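PDB 3VSN: Non-sulfated chondroitin lyase E66 from Autographa californica nucleopolyhedrovirus, which cleaves non-sulfated chondroitin as a polysaccharide lyase of the occlusion-derived virus envelope and is essential for oral infection of the insect host. Local coordinates for residues F228-Q233 and V239-I244; D248-G253 and S338-T343. One frame throughout, in Å; residues are numbered along the deposited sequence.

Contact 1 of 2, residues F228-Q233 and V239-I244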
loop_
_atom_site.group_PDB
_atom_site.type_symbol
_atom_site.label_atom_id
_atom_site.label_comp_id
_atom_site.label_asym_id
_atom_site.label_seq_id
_atom_site.Cartn_x
_atom_site.Cartn_y
_atom_site.Cartn_z
ATOM N N PHE A 228 -1.267 7.977 -16.734
ATOM C CA PHE A 228 -2.121 7.586 -15.603
ATOM C C PHE A 228 -3.422 8.390 -15.520
ATOM O O PHE A 228 -3.699 9.026 -14.499
ATOM C CB PHE A 228 -1.339 7.605 -14.280
ATOM C CG PHE A 228 -0.304 6.519 -14.183
ATOM C CD1 PHE A 228 -0.685 5.194 -13.991
ATOM C CD2 PHE A 228 1.050 6.814 -14.302
ATOM C CE1 PHE A 228 0.264 4.186 -13.914
ATOM C CE2 PHE A 228 2.003 5.809 -14.225
ATOM C CZ PHE A 228 1.610 4.494 -14.029
ATOM N N PRO A 229 -4.230 8.360 -16.600
ATOM C CA PRO A 229 -5.534 9.015 -16.518
ATOM C C PRO A 229 -6.417 8.237 -15.546
ATOM O O PRO A 229 -6.181 7.048 -15.326
ATOM C CB PRO A 229 -6.080 8.878 -17.942
ATOM C CG PRO A 229 -5.443 7.630 -18.466
ATOM C CD PRO A 229 -4.062 7.622 -17.869
ATOM N N TYR A 230 -7.405 8.897 -14.952
ATOM C CA TYR A 230 -8.391 8.180 -14.150
ATOM C C TYR A 230 -9.172 7.227 -15.052
ATOM O O TYR A 230 -9.549 7.590 -16.169
ATOM C CB TYR A 230 -9.352 9.143 -13.452
ATOM C CG TYR A 230 -8.699 10.096 -12.479
ATOM C CD1 TYR A 230 -8.212 9.648 -11.247
ATOM C CD2 TYR A 230 -8.583 11.453 -12.780
ATOM C CE1 TYR A 230 -7.623 10.526 -10.350
ATOM C CE2 TYR A 230 -7.995 12.338 -11.890
ATOM C CZ TYR A 230 -7.518 11.870 -10.679
ATOM O OH TYR A 230 -6.933 12.745 -9.795
ATOM N N VAL A 231 -9.379 6.002 -14.577
ATOM C CA VAL A 231 -10.205 5.023 -15.288
ATOM C C VAL A 231 -11.389 4.641 -14.401
ATOM O O VAL A 231 -11.330 4.818 -13.184
ATOM C CB VAL A 231 -9.399 3.769 -15.725
ATOM C CG1 VAL A 231 -8.258 4.156 -16.661
ATOM C CG2 VAL A 231 -8.866 2.989 -14.528
ATOM N N THR A 232 -12.466 4.137 -14.998
ATOM C CA THR A 232 -13.632 3.731 -14.201
ATOM C C THR A 232 -13.647 2.234 -13.882
ATOM O O THR A 232 -14.252 1.805 -12.897
ATOM C CB THR A 232 -14.969 4.182 -14.825
ATOM O OG1 THR A 232 -14.948 3.948 -16.237
ATOM C CG2 THR A 232 -15.197 5.669 -14.561
ATOM N N GLN A 233 -12.967 1.448 -14.711
ATOM C CA GLN A 233 -12.819 0.013 -14.473
ATOM C C GLN A 233 -11.530 -0.501 -15.110
ATOM O O GLN A 233 -10.900 0.202 -15.906
ATOM C CB GLN A 233 -14.049 -0.762 -14.982
ATOM C CG GLN A 233 -14.080 -1.058 -16.478
ATOM C CD GLN A 233 -14.001 0.188 -17.342
ATOM O OE1 GLN A 233 -14.657 1.195 -17.068
ATOM N NE2 GLN A 233 -13.193 0.123 -18.396
ATOM N N VAL A 239 -10.947 6.237 -10.309
ATOM C CA VAL A 239 -11.355 7.640 -10.141
ATOM C C VAL A 239 -11.111 8.213 -8.746
ATOM O O VAL A 239 -10.927 9.422 -8.600
ATOM C CB VAL A 239 -12.833 7.889 -10.547
ATOM C CG1 VAL A 239 -13.034 7.656 -12.040
ATOM C CG2 VAL A 239 -13.790 7.040 -9.717
ATOM N N ASP A 240 -11.115 7.349 -7.731
ATOM C CA ASP A 240 -10.870 7.780 -6.355
ATOM C C ASP A 240 -9.424 7.537 -5.909
ATOM O O ASP A 240 -9.140 7.450 -4.713
ATOM C CB ASP A 240 -11.872 7.133 -5.381
ATOM C CG ASP A 240 -11.860 5.605 -5.431
ATOM O OD1 ASP A 240 -11.082 5.005 -6.209
ATOM O OD2 ASP A 240 -12.645 4.996 -4.673
ATOM N N SER A 241 -8.522 7.433 -6.882
ATOM C CA SER A 241 -7.084 7.288 -6.628
ATOM C C SER A 241 -6.705 6.076 -5.773
ATOM O O SER A 241 -6.064 6.205 -4.727
ATOM C CB SER A 241 -6.489 8.579 -6.055
ATOM O OG SER A 241 -6.379 9.557 -7.069
ATOM N N ILE A 242 -7.129 4.904 -6.230
ATOM C CA ILE A 242 -6.575 3.636 -5.773
ATOM C C ILE A 242 -6.108 2.915 -7.034
ATOM O O ILE A 242 -6.828 2.901 -8.040
ATOM C CB ILE A 242 -7.614 2.788 -4.999
ATOM C CG1 ILE A 242 -7.981 3.453 -3.662
ATOM C CG2 ILE A 242 -7.123 1.355 -4.781
ATOM C CD1 ILE A 242 -6.842 3.619 -2.673
ATOM N N TYR A 243 -4.906 2.342 -6.994
ATOM C CA TYR A 243 -4.386 1.657 -8.169
ATOM C C TYR A 243 -4.880 0.219 -8.286
ATOM O O TYR A 243 -4.714 -0.586 -7.369
ATOM C CB TYR A 243 -2.853 1.712 -8.284
ATOM C CG TYR A 243 -2.449 1.373 -9.694
ATOM C CD1 TYR A 243 -2.136 0.060 -10.061
ATOM C CD2 TYR A 243 -2.468 2.350 -10.688
ATOM C CE1 TYR A 243 -1.817 -0.255 -11.374
ATOM C CE2 TYR A 243 -2.146 2.044 -11.999
ATOM C CZ TYR A 243 -1.825 0.746 -12.338
ATOM O OH TYR A 243 -1.516 0.447 -13.645
ATOM N N ILE A 244 -5.479 -0.086 -9.434
ATOM C CA ILE A 244 -6.023 -1.409 -9.711
ATOM C C ILE A 244 -5.184 -2.102 -10.786
ATOM O O ILE A 244 -4.907 -1.521 -11.838
ATOM C CB ILE A 244 -7.515 -1.323 -10.135
ATOM C CG1 ILE A 244 -8.360 -0.646 -9.035
ATOM C CG2 ILE A 244 -8.076 -2.693 -10.515
ATOM C CD1 ILE A 244 -8.340 -1.323 -7.675
HETATM O O HOH W 1 -7.482 11.973 -6.925
HETATM O O HOH W 2 -12.998 4.010 -10.957
#
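Val239 packs against Tyr230 and Thr232 at one margin of a small mixed sheet in the alpha-helical, PL8-like part of the lyase, where strand 236-238 lies between strands 230-231 and 243-245. With that strand outside both segments, side chains and a water make much of the contact. CG1 of Val239, anti to its carbonyl carbon (chi1 -65°), reaches CG2 of Thr232 at 3.9 Å and CB of Tyr230 at 4.2 Å. The Val239 backbone is tied in by a water that accepts from its N and donates to Val231 O and, weakly, to Thr232 O. The Tyr230 ring runs on past Val239 to Ser241, whose OG lies in the ring plane at the edge, 3.6 Å from CE1. The same OG, which only touches the ring, is hydrogen-bonded to Gly278 O. Further in, the side chains of Phe228, just after helix 217-225, and Tyr243 cross at about a right angle, CE1 of Phe228 3.8 Å from CE2 of Tyr243. Tyr243 lies beside Tyr254, the catalytic proton donor, and Phe228 touches it too, placing the aromatic pair next to the active site. Beyond the ring, a second water joins Tyr230 OH (3.0 Å) to Ser241 OG (2.7 Å).

Contact 2 of 2, residues D248-G253 and S338-T343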
loop_
_atom_site.group_PDB
_atom_site.type_symbol
_atom_site.label_atom_id
_atom_site.label_comp_id
_atom_site.label_asym_id
_atom_site.label_seq_id
_atom_site.Cartn_x
_atom_site.Cartn_y
_atom_site.Cartn_z
ATOM N N ASP A 248 -8.927 -6.407 -11.568
ATOM C CA ASP A 248 -9.791 -6.055 -10.432
ATOM C C ASP A 248 -9.148 -6.170 -9.041
ATOM O O ASP A 248 -9.858 -6.275 -8.039
ATOM C CB ASP A 248 -11.087 -6.879 -10.491
ATOM C CG ASP A 248 -10.843 -8.382 -10.360
ATOM O OD1 ASP A 248 -9.679 -8.813 -10.228
ATOM O OD2 ASP A 248 -11.830 -9.143 -10.377
ATOM N N VAL A 249 -7.817 -6.146 -8.981
ATOM C CA VAL A 249 -7.103 -6.279 -7.704
ATOM C C VAL A 249 -6.521 -4.931 -7.265
ATOM O O VAL A 249 -5.864 -4.250 -8.056
ATOM C CB VAL A 249 -5.979 -7.353 -7.779
ATOM C CG1 VAL A 249 -5.363 -7.605 -6.407
ATOM C CG2 VAL A 249 -6.517 -8.662 -8.346
ATOM N N ARG A 250 -6.775 -4.541 -6.013
ATOM C CA ARG A 250 -6.058 -3.412 -5.404
ATOM C C ARG A 250 -4.594 -3.828 -5.244
ATOM O O ARG A 250 -4.290 -4.729 -4.463
ATOM C CB ARG A 250 -6.657 -3.033 -4.041
ATOM C CG ARG A 250 -8.121 -2.603 -4.070
ATOM C CD ARG A 250 -8.660 -2.370 -2.659
ATOM N NE ARG A 250 -10.121 -2.302 -2.648
ATOM C CZ ARG A 250 -10.930 -3.361 -2.602
ATOM N NH1 ARG A 250 -10.430 -4.588 -2.544
ATOM N NH2 ARG A 250 -12.248 -3.192 -2.609
ATOM N N ALA A 251 -3.695 -3.185 -5.991
ATOM C CA ALA A 251 -2.300 -3.639 -6.079
ATOM C C ALA A 251 -1.339 -2.515 -6.460
ATOM O O ALA A 251 -1.326 -2.060 -7.607
ATOM C CB ALA A 251 -2.185 -4.780 -7.078
ATOM N N TYR A 252 -0.523 -2.091 -5.502
ATOM C CA TYR A 252 0.358 -0.947 -5.700
ATOM C C TYR A 252 1.734 -1.289 -6.272
ATOM O O TYR A 252 2.525 -0.386 -6.561
ATOM C CB TYR A 252 0.482 -0.151 -4.399
ATOM C CG TYR A 252 -0.611 0.883 -4.253
ATOM C CD1 TYR A 252 -1.938 0.504 -4.017
ATOM C CD2 TYR A 252 -0.325 2.241 -4.374
ATOM C CE1 TYR A 252 -2.944 1.455 -3.893
ATOM C CE2 TYR A 252 -1.321 3.194 -4.253
ATOM C CZ TYR A 252 -2.625 2.799 -4.011
ATOM O OH TYR A 252 -3.606 3.755 -3.884
ATOM N N GLY A 253 1.999 -2.584 -6.456
ATOM C CA GLY A 253 3.285 -3.060 -6.973
ATOM C C GLY A 253 3.749 -2.380 -8.253
ATOM O O GLY A 253 4.921 -2.020 -8.376
ATOM N N SER A 338 -5.681 1.845 8.689
ATOM C CA SER A 338 -6.367 1.710 7.402
ATOM C C SER A 338 -7.283 0.498 7.360
ATOM O O SER A 338 -6.990 -0.532 7.972
ATOM C CB SER A 338 -5.345 1.628 6.262
ATOM O OG SER A 338 -5.980 1.706 4.994
ATOM N N VAL A 339 -8.399 0.632 6.646
ATOM C CA VAL A 339 -9.281 -0.498 6.366
ATOM C C VAL A 339 -9.524 -0.587 4.863
ATOM O O VAL A 339 -9.903 0.404 4.226
ATOM C CB VAL A 339 -10.648 -0.394 7.088
ATOM C CG1 VAL A 339 -11.559 -1.551 6.687
ATOM C CG2 VAL A 339 -10.473 -0.373 8.600
ATOM N N VAL A 340 -9.289 -1.771 4.303
ATOM C CA VAL A 340 -9.748 -2.070 2.948
ATOM C C VAL A 340 -11.157 -2.645 3.051
ATOM O O VAL A 340 -11.372 -3.671 3.702
ATOM C CB VAL A 340 -8.803 -3.052 2.216
ATOM C CG1 VAL A 340 -9.379 -3.463 0.865
ATOM C CG2 VAL A 340 -7.418 -2.434 2.046
ATOM N N GLY A 341 -12.113 -1.962 2.426
ATOM C CA GLY A 341 -13.503 -2.394 2.415
ATOM C C GLY A 341 -13.740 -3.450 1.354
ATOM O O GLY A 341 -12.795 -4.046 0.825
ATOM N N VAL A 342 -15.010 -3.689 1.047
ATOM C CA VAL A 342 -15.392 -4.736 0.109
ATOM C C VAL A 342 -16.447 -4.187 -0.851
ATOM O O VAL A 342 -17.434 -3.580 -0.424
ATOM C CB VAL A 342 -15.933 -5.988 0.857
ATOM C CG1 VAL A 342 -16.162 -7.148 -0.100
ATOM C CG2 VAL A 342 -14.980 -6.427 1.963
ATOM N N THR A 343 -16.218 -4.372 -2.147
ATOM C CA THR A 343 -17.231 -4.085 -3.163
ATOM C C THR A 343 -17.295 -5.259 -4.134
ATOM O O THR A 343 -16.271 -5.862 -4.451
ATOM C CB THR A 343 -16.965 -2.758 -3.930
ATOM O OG1 THR A 343 -17.886 -2.640 -5.026
ATOM C CG2 THR A 343 -15.529 -2.695 -4.475
HETATM O O HOH W 3 -12.077 -6.384 -0.595
HETATM O O HOH W 4 -13.734 -5.753 -2.835
#
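The junction between the alpha-helical domain and the beta-rich part of this lyase is crossed here by one long side chain: Arg250, from edge strand 249-250 of the small mixed sheet, reaches the end of strand 335-340 in an antiparallel four-stranded sheet. The backbones stay well apart, with Arg250 CA 9.2 Å from Val340 CA, and the arginine fills the gap. Its chain is extended from CG to NE (chi2 175°, chi3 -165°), which carries the guanidinium across to Val340. There CG1 of Val340 sits over one face of the planar group, 3.5 Å above the plane and displaced toward the rim; its closest atom is Arg250 NH1, 3.7 Å away. Gly341 O lies over the same face, 3.6 Å from NH2. CG2 of Thr343 approaches the same NH2 obliquely at 3.8 Å.

No direct hydrogen bond joins the segments, and the polar link is made by two waters. One donates to Gly341 O and accepts weakly from Arg250 NH1. Outside the segments, NE donates to Ser325 O and NH1 weakly to Ala347 O. The NE bond and the NH2 bond to water, with two weak bonds at NH1, limit the rotation of this buried, probably charged group. Glu350, important for activity, lies about 9 Å from the Arg250 side chain and the proton acceptor His246 little farther, which places the contact near the catalytic residues but not among them. In the guanidinium plane, at its edge, the other water accepts from Arg250 NH2 at 3.0 Å and from Thr343 N at 2.9 Å.

In the fold
Contacts 1 and 2 share the small mixed sheet: contact 1 spans strands 230-231 to 243-245, across 236-238, whereas contact 2 leaves from the edge strand 249-250. The two meet where strands 243-245 and 249-250 pair, Tyr243 O lying 3.1 Å from Ala251 N in a probable backbone hydrogen bond, and where Ile242 packs on Tyr252. Contact 1 is local, partly buried and largely made of aromatic and aliphatic groups, with waters at its polar margins. Contact 2 is wholly buried, nearer the centre of the chain, and joins residues far apart in sequence through a single arginine side chain. The sheet they share lies between the helical domain and the beta-rich part, close to the catalytic residues.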